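Local coordinates for Non-reducing end beta-L-arabinofuranosidase (Bacteroides thetaiotaomicron, PDB 5MQO), which probably hydrolyses glycosidic bonds in plant pectin, as an enzyme of family GH127 linked to aceric acidase activity in a gut bacterium, at residues C607-D612 and Y680-R685; H379-A384 and Y427-P432; T507-E512 and R601-Y606; A384-M389 and N414-G419. All blocks are in the same frame, centred on the assembly; numbering follows the deposited sequence.

Contact 1: C607-D612 and Y680-R685; sequences CLESMD and YAWGNR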
loop_
_atom_site.group_PDB
_atom_site.type_symbol
_atom_site.label_atom_id
_atom_site.label_comp_id
_atom_site.label_asym_id
_atom_site.label_seq_id
_atom_site.Cartn_x
_atom_site.Cartn_y
_atom_site.Cartn_z
ATOM N N CYS A 607 13.935 7.567 9.633
ATOM C CA CYS A 607 15.201 7.736 8.920
ATOM C C CYS A 607 15.928 8.949 9.416
ATOM O O CYS A 607 15.379 9.716 10.200
ATOM C CB CYS A 607 14.928 7.930 7.431
ATOM S SG CYS A 607 14.098 9.474 7.020
ATOM N N LEU A 608 17.158 9.110 8.928
ATOM C CA LEU A 608 18.022 10.274 9.194
ATOM C C LEU A 608 18.389 10.979 7.886
ATOM O O LEU A 608 18.865 10.308 6.965
ATOM C CB LEU A 608 19.302 9.814 9.898
ATOM C CG LEU A 608 20.422 10.842 10.159
ATOM C CD1 LEU A 608 19.937 12.021 10.987
ATOM C CD2 LEU A 608 21.610 10.195 10.865
ATOM N N GLU A 609 18.153 12.305 7.806
ATOM C CA GLU A 609 18.635 13.169 6.687
ATOM C C GLU A 609 19.799 14.044 7.131
ATOM O O GLU A 609 19.907 14.351 8.297
ATOM C CB GLU A 609 17.550 14.089 6.151
ATOM C CG GLU A 609 16.315 13.378 5.702
ATOM C CD GLU A 609 15.505 14.166 4.706
ATOM O OE1 GLU A 609 14.424 14.651 5.073
ATOM O OE2 GLU A 609 15.928 14.273 3.541
ATOM N N SER A 610 20.631 14.475 6.186
ATOM C CA SER A 610 21.895 15.164 6.510
ATOM C C SER A 610 21.668 16.503 7.161
ATOM O O SER A 610 22.443 16.877 8.020
ATOM C CB SER A 610 22.799 15.342 5.283
ATOM O OG SER A 610 22.051 15.684 4.113
ATOM N N MET A 611 20.594 17.201 6.790
ATOM C CA MET A 611 20.239 18.479 7.432
ATOM C C MET A 611 19.764 18.398 8.906
ATOM O O MET A 611 19.614 19.438 9.519
ATOM C CB MET A 611 19.239 19.283 6.563
ATOM C CG MET A 611 17.817 18.741 6.397
ATOM S SD MET A 611 17.615 17.450 5.132
ATOM C CE MET A 611 17.967 18.279 3.572
ATOM N N ASP A 612 19.507 17.203 9.461
ATOM C CA ASP A 612 19.155 17.026 10.888
ATOM C C ASP A 612 20.348 16.546 11.725
ATOM O O ASP A 612 20.154 16.015 12.805
ATOM C CB ASP A 612 18.040 15.973 11.090
ATOM C CG ASP A 612 16.691 16.364 10.495
ATOM O OD1 ASP A 612 16.288 17.539 10.633
ATOM O OD2 ASP A 612 16.018 15.446 9.922
ATOM N N TYR A 680 8.531 8.508 5.395
ATOM C CA TYR A 680 7.603 9.004 4.390
ATOM C C TYR A 680 7.840 10.487 4.108
ATOM O O TYR A 680 7.742 10.913 2.970
ATOM C CB TYR A 680 6.144 8.757 4.785
ATOM C CG TYR A 680 5.557 9.766 5.742
ATOM C CD1 TYR A 680 4.969 10.925 5.283
ATOM C CD2 TYR A 680 5.581 9.542 7.113
ATOM C CE1 TYR A 680 4.436 11.840 6.171
ATOM C CE2 TYR A 680 5.056 10.463 8.009
ATOM C CZ TYR A 680 4.495 11.602 7.527
ATOM O OH TYR A 680 3.977 12.485 8.402
ATOM N N ALA A 681 8.169 11.252 5.148
ATOM C CA ALA A 681 8.460 12.688 5.041
ATOM C C ALA A 681 9.887 13.044 4.559
ATOM O O ALA A 681 10.242 14.239 4.557
ATOM C CB ALA A 681 8.222 13.348 6.392
ATOM N N TRP A 682 10.702 12.061 4.146
ATOM C CA TRP A 682 12.041 12.389 3.661
ATOM C C TRP A 682 11.953 13.184 2.357
ATOM O O TRP A 682 10.921 13.169 1.675
ATOM C CB TRP A 682 12.970 11.166 3.556
ATOM C CG TRP A 682 13.060 10.509 2.272
ATOM C CD1 TRP A 682 12.254 9.547 1.809
ATOM C CD2 TRP A 682 14.050 10.721 1.273
ATOM N NE1 TRP A 682 12.657 9.136 0.583
ATOM C CE2 TRP A 682 13.760 9.851 0.217
ATOM C CE3 TRP A 682 15.157 11.582 1.158
ATOM C CZ2 TRP A 682 14.546 9.784 -0.958
ATOM C CZ3 TRP A 682 15.931 11.532 -0.015
ATOM C CH2 TRP A 682 15.621 10.629 -1.054
ATOM N N GLY A 683 13.030 13.918 2.074
ATOM C CA GLY A 683 13.179 14.653 0.836
ATOM C C GLY A 683 12.166 15.756 0.609
ATOM O O GLY A 683 11.811 15.996 -0.521
ATOM N N ASN A 684 11.695 16.419 1.661
ATOM C CA ASN A 684 10.835 17.608 1.515
ATOM C C ASN A 684 11.591 18.901 1.894
ATOM O O ASN A 684 10.973 19.964 1.976
ATOM C CB ASN A 684 9.559 17.477 2.390
ATOM C CG ASN A 684 8.569 16.470 1.842
ATOM O OD1 ASN A 684 7.724 16.798 1.019
ATOM N ND2 ASN A 684 8.673 15.234 2.295
ATOM N N ARG A 685 12.902 18.819 2.141
ATOM C CA ARG A 685 13.689 19.964 2.612
ATOM C C ARG A 685 14.973 20.095 1.784
ATOM O O ARG A 685 16.058 20.368 2.287
ATOM C CB ARG A 685 13.986 19.786 4.092
ATOM C CG ARG A 685 12.745 19.738 4.974
ATOM C CD ARG A 685 13.087 19.399 6.429
ATOM N NE ARG A 685 13.647 18.052 6.546
ATOM C CZ ARG A 685 14.191 17.523 7.636
ATOM N NH1 ARG A 685 14.674 16.292 7.576
ATOM N NH2 ARG A 685 14.275 18.205 8.768
#

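Contact 2: H379-A384 and Y427-P432; sequences HNETCA and YFYTNP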
loop_
_atom_site.group_PDB
_atom_site.type_symbol
_atom_site.label_atom_id
_atom_site.label_comp_id
_atom_site.label_asym_id
_atom_site.label_seq_id
_atom_site.Cartn_x
_atom_site.Cartn_y
_atom_site.Cartn_z
ATOM N N HIS A 379 15.086 -0.530 -5.595
ATOM C CA HIS A 379 14.235 0.046 -6.647
ATOM C C HIS A 379 12.943 0.517 -5.993
ATOM O O HIS A 379 12.711 1.712 -5.929
ATOM C CB HIS A 379 13.985 -0.964 -7.771
ATOM C CG HIS A 379 13.279 -0.394 -8.953
ATOM N ND1 HIS A 379 13.945 0.211 -9.992
ATOM C CD2 HIS A 379 11.967 -0.350 -9.271
ATOM C CE1 HIS A 379 13.068 0.614 -10.900
ATOM N NE2 HIS A 379 11.860 0.284 -10.485
ATOM N N ASN A 380 12.145 -0.408 -5.465
ATOM C CA ASN A 380 10.929 -0.075 -4.706
ATOM C C ASN A 380 10.014 0.948 -5.382
ATOM O O ASN A 380 9.576 1.950 -4.810
ATOM C CB ASN A 380 11.333 0.392 -3.337
ATOM C CG ASN A 380 12.026 -0.686 -2.554
ATOM O OD1 ASN A 380 11.858 -1.887 -2.826
ATOM N ND2 ASN A 380 12.801 -0.272 -1.552
ATOM N N GLU A 381 9.755 0.665 -6.642
ATOM C CA GLU A 381 8.758 1.347 -7.434
ATOM C C GLU A 381 7.446 1.480 -6.632
ATOM O O GLU A 381 6.944 0.494 -6.093
ATOM C CB GLU A 381 8.577 0.525 -8.707
ATOM C CG GLU A 381 7.367 0.850 -9.520
ATOM C CD GLU A 381 7.505 0.375 -10.935
ATOM O OE1 GLU A 381 8.167 -0.693 -11.170
ATOM O OE2 GLU A 381 6.931 1.097 -11.785
ATOM N N THR A 382 6.903 2.695 -6.541
ATOM C CA THR A 382 5.775 2.959 -5.639
ATOM C C THR A 382 4.581 2.015 -5.849
ATOM O O THR A 382 3.930 1.619 -4.886
ATOM C CB THR A 382 5.309 4.425 -5.718
ATOM O OG1 THR A 382 6.441 5.293 -5.544
ATOM C CG2 THR A 382 4.259 4.729 -4.651
ATOM N N CYS A 383 4.338 1.647 -7.105
ATOM C CA CYS A 383 3.217 0.801 -7.479
ATOM C C CYS A 383 3.415 -0.632 -7.022
ATOM O O CYS A 383 2.443 -1.340 -6.815
ATOM C CB CYS A 383 2.986 0.834 -9.002
ATOM S SG CYS A 383 2.350 2.409 -9.657
ATOM N N ALA A 384 4.661 -1.070 -6.894
ATOM C CA ALA A 384 4.962 -2.425 -6.394
ATOM C C ALA A 384 4.563 -2.500 -4.934
ATOM O O ALA A 384 4.107 -3.556 -4.450
ATOM C CB ALA A 384 6.455 -2.759 -6.537
ATOM N N TYR A 427 6.095 13.653 -7.035
ATOM C CA TYR A 427 6.088 12.206 -6.878
ATOM C C TYR A 427 7.468 11.511 -7.059
ATOM O O TYR A 427 8.306 11.937 -7.853
ATOM C CB TYR A 427 5.094 11.599 -7.852
ATOM C CG TYR A 427 3.684 12.032 -7.617
ATOM C CD1 TYR A 427 3.210 13.248 -8.125
ATOM C CD2 TYR A 427 2.788 11.225 -6.911
ATOM C CE1 TYR A 427 1.884 13.660 -7.921
ATOM C CE2 TYR A 427 1.455 11.616 -6.709
ATOM C CZ TYR A 427 1.001 12.835 -7.209
ATOM O OH TYR A 427 -0.306 13.228 -7.012
ATOM N N PHE A 428 7.674 10.429 -6.307
ATOM C CA PHE A 428 8.773 9.508 -6.557
ATOM C C PHE A 428 8.306 8.364 -7.432
ATOM O O PHE A 428 7.239 7.801 -7.179
ATOM C CB PHE A 428 9.277 8.837 -5.244
ATOM C CG PHE A 428 10.314 9.610 -4.487
ATOM C CD1 PHE A 428 11.386 10.225 -5.139
ATOM C CD2 PHE A 428 10.245 9.669 -3.111
ATOM C CE1 PHE A 428 12.339 10.913 -4.426
ATOM C CE2 PHE A 428 11.185 10.370 -2.397
ATOM C CZ PHE A 428 12.235 10.990 -3.050
ATOM N N TYR A 429 9.163 7.970 -8.370
ATOM C CA TYR A 429 9.102 6.638 -8.973
ATOM C C TYR A 429 9.796 5.588 -8.054
ATOM O O TYR A 429 9.119 4.697 -7.528
ATOM C CB TYR A 429 9.744 6.664 -10.351
ATOM C CG TYR A 429 9.511 5.430 -11.214
ATOM C CD1 TYR A 429 8.251 5.167 -11.795
ATOM C CD2 TYR A 429 10.554 4.556 -11.502
ATOM C CE1 TYR A 429 8.053 4.054 -12.617
ATOM C CE2 TYR A 429 10.365 3.446 -12.314
ATOM C CZ TYR A 429 9.123 3.200 -12.875
ATOM O OH TYR A 429 8.956 2.100 -13.666
ATOM N N THR A 430 11.125 5.696 -7.851
ATOM C CA THR A 430 11.851 4.857 -6.880
ATOM C C THR A 430 11.707 5.355 -5.413
ATOM O O THR A 430 11.577 6.556 -5.158
ATOM C CB THR A 430 13.361 4.787 -7.199
ATOM O OG1 THR A 430 13.883 6.110 -7.376
ATOM C CG2 THR A 430 13.609 3.989 -8.423
ATOM N N ASN A 431 11.783 4.410 -4.476
ATOM C CA ASN A 431 11.791 4.669 -3.046
ATOM C C ASN A 431 13.024 4.034 -2.379
ATOM O O ASN A 431 12.904 3.033 -1.659
ATOM C CB ASN A 431 10.532 4.113 -2.416
ATOM C CG ASN A 431 9.334 4.918 -2.769
ATOM O OD1 ASN A 431 9.048 5.940 -2.143
ATOM N ND2 ASN A 431 8.635 4.488 -3.781
ATOM N N PRO A 432 14.204 4.642 -2.574
ATOM C CA PRO A 432 15.408 4.087 -1.984
ATOM C C PRO A 432 15.418 4.179 -0.459
ATOM O O PRO A 432 14.690 4.984 0.110
ATOM C CB PRO A 432 16.525 4.966 -2.590
ATOM C CG PRO A 432 15.892 6.278 -2.814
ATOM C CD PRO A 432 14.425 6.018 -3.062
#

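Contact 3: T507-E512 and R601-Y606; sequences TDYPWE and RGPLVY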
loop_
_atom_site.group_PDB
_atom_site.type_symbol
_atom_site.label_atom_id
_atom_site.label_comp_id
_atom_site.label_asym_id
_atom_site.label_seq_id
_atom_site.Cartn_x
_atom_site.Cartn_y
_atom_site.Cartn_z
ATOM N N THR A 507 -8.355 9.875 17.953
ATOM C CA THR A 507 -6.964 9.479 18.256
ATOM C C THR A 507 -5.959 10.364 17.525
ATOM O O THR A 507 -6.297 10.895 16.464
ATOM C CB THR A 507 -6.683 8.031 17.848
ATOM O OG1 THR A 507 -5.318 7.740 18.134
ATOM C CG2 THR A 507 -6.995 7.783 16.333
ATOM N N ASP A 508 -4.741 10.511 18.058
ATOM C CA ASP A 508 -3.711 11.304 17.354
ATOM C C ASP A 508 -2.723 10.385 16.626
ATOM O O ASP A 508 -1.677 10.827 16.164
ATOM C CB ASP A 508 -2.995 12.314 18.286
ATOM C CG ASP A 508 -2.210 13.440 17.503
ATOM O OD1 ASP A 508 -2.634 13.852 16.393
ATOM O OD2 ASP A 508 -1.153 13.923 18.008
ATOM N N TYR A 509 -3.088 9.103 16.522
ATOM C CA TYR A 509 -2.377 8.073 15.731
ATOM C C TYR A 509 -2.072 8.626 14.335
ATOM O O TYR A 509 -2.881 9.392 13.799
ATOM C CB TYR A 509 -3.267 6.818 15.610
ATOM C CG TYR A 509 -2.580 5.501 15.278
ATOM C CD1 TYR A 509 -2.101 4.653 16.282
ATOM C CD2 TYR A 509 -2.450 5.079 13.974
ATOM C CE1 TYR A 509 -1.495 3.439 15.973
ATOM C CE2 TYR A 509 -1.843 3.872 13.671
ATOM C CZ TYR A 509 -1.364 3.054 14.661
ATOM O OH TYR A 509 -0.762 1.863 14.304
ATOM N N PRO A 510 -0.912 8.316 13.757
ATOM C CA PRO A 510 0.135 7.465 14.319
ATOM C C PRO A 510 1.053 8.106 15.387
ATOM O O PRO A 510 1.957 7.424 15.887
ATOM C CB PRO A 510 0.962 7.135 13.081
ATOM C CG PRO A 510 0.919 8.409 12.304
ATOM C CD PRO A 510 -0.452 9.005 12.545
ATOM N N TRP A 511 0.824 9.373 15.744
ATOM C CA TRP A 511 1.735 10.081 16.627
ATOM C C TRP A 511 1.647 9.574 18.051
ATOM O O TRP A 511 2.628 9.642 18.760
ATOM C CB TRP A 511 1.520 11.583 16.561
ATOM C CG TRP A 511 1.525 12.124 15.166
ATOM C CD1 TRP A 511 0.566 12.893 14.597
ATOM C CD2 TRP A 511 2.515 11.914 14.156
ATOM N NE1 TRP A 511 0.885 13.179 13.293
ATOM C CE2 TRP A 511 2.081 12.591 13.000
ATOM C CE3 TRP A 511 3.731 11.218 14.113
ATOM C CZ2 TRP A 511 2.818 12.605 11.819
ATOM C CZ3 TRP A 511 4.463 11.228 12.938
ATOM C CH2 TRP A 511 4.010 11.926 11.808
ATOM N N GLU A 512 0.483 9.062 18.456
ATOM C CA GLU A 512 0.255 8.482 19.794
ATOM C C GLU A 512 -0.627 7.266 19.657
ATOM O O GLU A 512 -1.355 7.129 18.675
ATOM C CB GLU A 512 -0.436 9.480 20.723
ATOM C CG GLU A 512 0.281 10.822 20.838
ATOM C CD GLU A 512 -0.357 11.771 21.845
ATOM O OE1 GLU A 512 -1.412 12.393 21.545
ATOM O OE2 GLU A 512 0.231 11.914 22.941
ATOM N N ARG A 601 8.797 3.836 15.506
ATOM C CA ARG A 601 7.939 4.210 16.625
ATOM C C ARG A 601 6.519 3.948 16.172
ATOM O O ARG A 601 6.035 4.544 15.186
ATOM C CB ARG A 601 8.113 5.677 17.024
ATOM C CG ARG A 601 7.167 6.128 18.120
ATOM C CD ARG A 601 7.652 7.338 18.915
ATOM N NE ARG A 601 6.713 7.540 20.031
ATOM C CZ ARG A 601 5.614 8.307 20.013
ATOM N NH1 ARG A 601 5.281 9.078 18.959
ATOM N NH2 ARG A 601 4.844 8.322 21.093
ATOM N N GLY A 602 5.850 3.037 16.867
ATOM C CA GLY A 602 4.569 2.596 16.389
ATOM C C GLY A 602 4.778 2.016 14.997
ATOM O O GLY A 602 5.711 1.192 14.820
ATOM N N PRO A 603 3.953 2.458 14.007
ATOM C CA PRO A 603 3.974 1.955 12.633
ATOM C C PRO A 603 4.906 2.682 11.679
ATOM O O PRO A 603 5.051 2.239 10.517
ATOM C CB PRO A 603 2.538 2.154 12.171
ATOM C CG PRO A 603 2.112 3.410 12.864
ATOM C CD PRO A 603 2.855 3.441 14.191
ATOM N N LEU A 604 5.535 3.763 12.131
ATOM C CA LEU A 604 6.381 4.561 11.243
ATOM C C LEU A 604 7.818 4.124 11.329
ATOM O O LEU A 604 8.396 4.069 12.403
ATOM C CB LEU A 604 6.293 6.050 11.568
ATOM C CG LEU A 604 4.898 6.670 11.394
ATOM C CD1 LEU A 604 4.930 8.144 11.768
ATOM C CD2 LEU A 604 4.339 6.506 9.984
ATOM N N VAL A 605 8.397 3.815 10.188
ATOM C CA VAL A 605 9.849 3.618 10.069
ATOM C C VAL A 605 10.453 5.000 10.040
ATOM O O VAL A 605 9.957 5.889 9.328
ATOM C CB VAL A 605 10.200 2.843 8.773
ATOM C CG1 VAL A 605 11.711 2.800 8.514
ATOM C CG2 VAL A 605 9.587 1.457 8.865
ATOM N N TYR A 606 11.489 5.190 10.838
ATOM C CA TYR A 606 12.184 6.461 10.848
ATOM C C TYR A 606 13.464 6.384 10.022
ATOM O O TYR A 606 14.003 5.299 9.765
ATOM C CB TYR A 606 12.465 6.920 12.283
ATOM C CG TYR A 606 11.302 7.674 12.890
ATOM C CD1 TYR A 606 10.171 6.996 13.353
ATOM C CD2 TYR A 606 11.325 9.048 12.986
ATOM C CE1 TYR A 606 9.090 7.674 13.884
ATOM C CE2 TYR A 606 10.270 9.740 13.532
ATOM C CZ TYR A 606 9.146 9.050 13.983
ATOM O OH TYR A 606 8.073 9.723 14.514
#

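Contact 4: A384-M389 and N414-G419; sequences ANIGNM and NSVLSG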
loop_
_atom_site.group_PDB
_atom_site.type_symbol
_atom_site.label_atom_id
_atom_site.label_comp_id
_atom_site.label_asym_id
_atom_site.label_seq_id
_atom_site.Cartn_x
_atom_site.Cartn_y
_atom_site.Cartn_z
ATOM N N ALA A 384 4.661 -1.070 -6.894
ATOM C CA ALA A 384 4.962 -2.425 -6.394
ATOM C C ALA A 384 4.563 -2.500 -4.934
ATOM O O ALA A 384 4.107 -3.556 -4.450
ATOM C CB ALA A 384 6.455 -2.759 -6.537
ATOM N N ASN A 385 4.748 -1.371 -4.247
ATOM C CA ASN A 385 4.502 -1.278 -2.819
ATOM C C ASN A 385 2.967 -1.213 -2.599
ATOM O O ASN A 385 2.436 -1.838 -1.707
ATOM C CB ASN A 385 5.234 -0.074 -2.253
ATOM C CG ASN A 385 6.684 0.034 -2.749
ATOM O OD1 ASN A 385 7.252 -0.925 -3.263
ATOM N ND2 ASN A 385 7.279 1.222 -2.614
ATOM N N ILE A 386 2.272 -0.507 -3.483
ATOM C CA ILE A 386 0.805 -0.500 -3.541
ATOM C C ILE A 386 0.295 -1.897 -3.855
ATOM O O ILE A 386 -0.772 -2.286 -3.402
ATOM C CB ILE A 386 0.280 0.491 -4.622
ATOM C CG1 ILE A 386 0.618 1.931 -4.217
ATOM C CG2 ILE A 386 -1.232 0.325 -4.875
ATOM C CD1 ILE A 386 0.332 2.976 -5.272
ATOM N N GLY A 387 1.038 -2.619 -4.680
ATOM C CA GLY A 387 0.693 -3.988 -5.011
ATOM C C GLY A 387 0.732 -4.886 -3.794
ATOM O O GLY A 387 -0.218 -5.609 -3.531
ATOM N N ASN A 388 1.833 -4.832 -3.051
ATOM C CA ASN A 388 1.967 -5.594 -1.812
ATOM C C ASN A 388 0.836 -5.216 -0.826
ATOM O O ASN A 388 0.319 -6.081 -0.117
ATOM C CB ASN A 388 3.324 -5.330 -1.183
ATOM C CG ASN A 388 3.683 -6.326 -0.089
ATOM O OD1 ASN A 388 3.345 -7.521 -0.137
ATOM N ND2 ASN A 388 4.427 -5.843 0.895
ATOM N N MET A 389 0.452 -3.943 -0.801
ATOM C CA MET A 389 -0.621 -3.472 0.063
ATOM C C MET A 389 -1.983 -4.104 -0.301
ATOM O O MET A 389 -2.675 -4.625 0.557
ATOM C CB MET A 389 -0.718 -1.958 -0.045
ATOM C CG MET A 389 -1.809 -1.359 0.817
ATOM S SD MET A 389 -2.041 0.395 0.553
ATOM C CE MET A 389 -3.680 0.558 1.212
ATOM N N ASN A 414 4.690 3.807 4.853
ATOM C CA ASN A 414 6.148 3.833 4.651
ATOM C C ASN A 414 6.663 3.619 3.219
ATOM O O ASN A 414 7.811 3.958 2.949
ATOM C CB ASN A 414 6.803 2.799 5.574
ATOM C CG ASN A 414 6.408 3.002 6.994
ATOM O OD1 ASN A 414 6.731 4.015 7.569
ATOM N ND2 ASN A 414 5.647 2.086 7.544
ATOM N N SER A 415 5.854 3.029 2.333
ATOM C CA SER A 415 6.267 2.830 0.945
ATOM C C SER A 415 5.243 3.230 -0.107
ATOM O O SER A 415 5.468 3.019 -1.290
ATOM C CB SER A 415 6.697 1.384 0.760
ATOM O OG SER A 415 5.719 0.471 1.205
ATOM N N VAL A 416 4.142 3.834 0.312
ATOM C CA VAL A 416 3.122 4.365 -0.605
ATOM C C VAL A 416 3.030 5.880 -0.380
ATOM O O VAL A 416 3.224 6.667 -1.315
ATOM C CB VAL A 416 1.761 3.681 -0.347
ATOM C CG1 VAL A 416 0.648 4.322 -1.159
ATOM C CG2 VAL A 416 1.855 2.201 -0.669
ATOM N N LEU A 417 2.770 6.276 0.867
ATOM C CA LEU A 417 2.759 7.671 1.234
ATOM C C LEU A 417 4.125 8.342 0.988
ATOM O O LEU A 417 4.191 9.561 0.744
ATOM C CB LEU A 417 2.301 7.817 2.686
ATOM C CG LEU A 417 2.204 9.199 3.331
ATOM C CD1 LEU A 417 1.210 10.120 2.647
ATOM C CD2 LEU A 417 1.838 9.028 4.783
ATOM N N SER A 418 5.210 7.568 1.010
ATOM C CA SER A 418 6.540 8.122 0.680
ATOM C C SER A 418 6.634 8.552 -0.780
ATOM O O SER A 418 7.472 9.351 -1.148
ATOM C CB SER A 418 7.616 7.086 0.941
ATOM O OG SER A 418 7.451 6.021 0.028
ATOM N N GLY A 419 5.776 7.983 -1.606
ATOM C CA GLY A 419 5.767 8.259 -3.022
ATOM C C GLY A 419 5.323 9.636 -3.466
ATOM O O GLY A 419 5.491 9.969 -4.654
#

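Contact 1: C607-D612 and Y680-R685
A buried salt-bridge network centred on Arg685 ties the end of strand 604-609 and the turn after it to the loop that leaves strand 670-678. Arginine suits this place because its flat, five-donor head can serve two carboxylates together. Arg685 NH1 and NH2 meet Asp612 end-on, one nitrogen to each oxygen, with NH2 2.8 Å from Asp612 OD1. Arg685 NH1 has a second mate, Glu609 OE1, at 3.0 Å, and that bond is nearly straight (176°) and lies in the guanidinium plane. A bend at chi3 (-64°) swings the Arg685 head round to this pair. Met611 lays CG over the centre of one face of the Arg685 guanidinium, 4.0 Å above it, which together with the two acids limits rotation of the head. Glu609 also works on the backbone: its OE2 accepts from Gly683 N at 3.3 Å and sits at the edge of the Trp682 ring, in its plane. Gly683 has positive phi, and a side chain there would be crowded by Trp682 CE3. A leucine in place of Arg685 would probably strand two buried carboxylates close together without their shared counter-charge. Around the network, Glu609, Asp612 and Arg685 rest on Ile677 of strand 670-678, Arg685 also touches Ile637 of strand 631-637, and Cys607 packs on Val692 of strand 690-697.

Contact 2: H379-A384 and Y427-P432
Phe428 starts a run in which a loop is laced to the N-terminal end of helix 382-399, within the six-hairpin, (α/α)6-type catalytic domain of family GH127. Its carbonyl O takes a bond from Thr382 OG1 at 3.1 Å, the donor standing above the carbonyl plane. Next, Tyr429 O accepts from Thr382 N at 3.1 Å; this amide belongs to the first turn, just after the N-cap residue Glu381, where no preceding carbonyl of the helix can serve it. The Tyr429 side chain, placed with CG opposite the backbone N (chi1 -168°), turns back so that OH comes 2.9 Å from Glu381 OE2, while Gln365 bonds the same hydroxyl. The His379 ring lies near the Tyr429 ring, their planes almost perpendicular. Thr430 then sets its CG2 methyl over one face of the His379 imidazole, a CH-pi contact of 4.3 Å to the centroid, and its hydroxyl goes to Lys447. Asn431 clamps the two segments in several places: its N donates to His379 O, and its amide nitrogen is shared between two acceptors. Asn431 ND2 lies 2.9 Å from Asn380 O and equally far from Thr382 OG1, both partners in the amide plane, so the flat group is fixed in rotation. Its OD1 is taken by Ser418 OG. Asparagine fits because one short side chain offers two donors and an acceptor. The exchange is completed by a weak return bond, Asn380 ND2 to Asn431 O at 3.3 Å.

Contact 3: T507-E512 and R601-Y606
Leu604 lays CD1 against the six-membered part of the Trp511 indole, tightly, with 3.3 Å to CZ3. The same Leu604 methyl reaches Pro510 CG at 4.1 Å, and Pro510 CG in turn lies over the centre of one face of the indole, so the leucine meets a proline-tryptophan pair already packed together. A cis peptide before Pro510 helps fold the 507-512 loop into this compact shape. Pro603 adds a second apolar wedge: its CG is 3.9 Å from Pro510 CB and also touches the Tyr509 ring, Tyr509 and Pro603 arriving from opposite directions. The polar tie comes from Arg601, whose chain stays extended from CG to NE and delivers NH1 to Trp511 O at 2.7 Å, 26° off the carbonyl plane. An alanine in place of Arg601 is likely to leave that carbonyl without this donor and the loop less firmly anchored. The loop lies in the GH127 middle domain and the hairpin in the C-terminal domain, so the contact joins two β-rich regions. The 601-606 part is a classic two-residue β-hairpin, a type II' turn from Arg601 to Leu604 between strands 596-601 and 604-609, with Gly602 at the positive-phi position where such turns usually place it.

Contact 4: A384-M389 and N414-G419
Asn385 ND2 donates to the backbone carbonyl of Ser415, 2.9 Å from its O, in a bond well set on both sides: it lies in the carbonyl plane on a lone pair, and the oxygen lies in the plane of the amide. A chi1 of -46°, which puts CG beside the backbone N, points the amide across the gap between the helices. The group is fully employed, since ND2 also serves Asn380 O while OD1 accepts from Cys341 N; three bonds fix the turn of a buried amide. The Ser415 carbonyl is probably available because the regular helical pattern breaks down here: a wide pi-type turn at 414-416 is followed by a 3-10 segment, and a side-chain donor takes the oxygen. Ser415 itself is small enough for the backbones to draw near, its CA 5.8 Å from that of Asn385, and its CB touches Asn385 ND2 at 3.4 Å. Its hydroxyl is carried off to Thr338 O. Beyond the polar pair the contact is apolar. Val416 presents both methyls to Ile386 CG1, CG2 at 3.8 Å and CG1 only slightly farther, the two branched side chains crossing at about a right angle. Met389, one turn further along its helix, brings SD to the margin of Val416 CG2. Helices 382-399 and 402-416 are consecutive and form a helical hairpin; helix 297-314 packs on the first through Ala384 and Ile386, and helix 458-466 touches both Ile386 and Val416.

Along the chain, contact 4 is nested inside the loop closed by contact 2, contact 3 follows, and contact 1 closes last. Contacts 2 and 4 share helix 382-399 and Ala384, with centres about 8 Å apart, and together fix one end of a helical hairpin in the catalytic domain. Contacts 1 and 3 both use strand 604-609, at opposite ends, their centres about 17 Å apart. The two groups are not separate: Asn414, in contact 4, bonds the backbone of Pro603 and Val605 in contact 3, and Trp682 of contact 1 packs on Phe428 of contact 2. Helical and β-rich regions are thereby joined into one body.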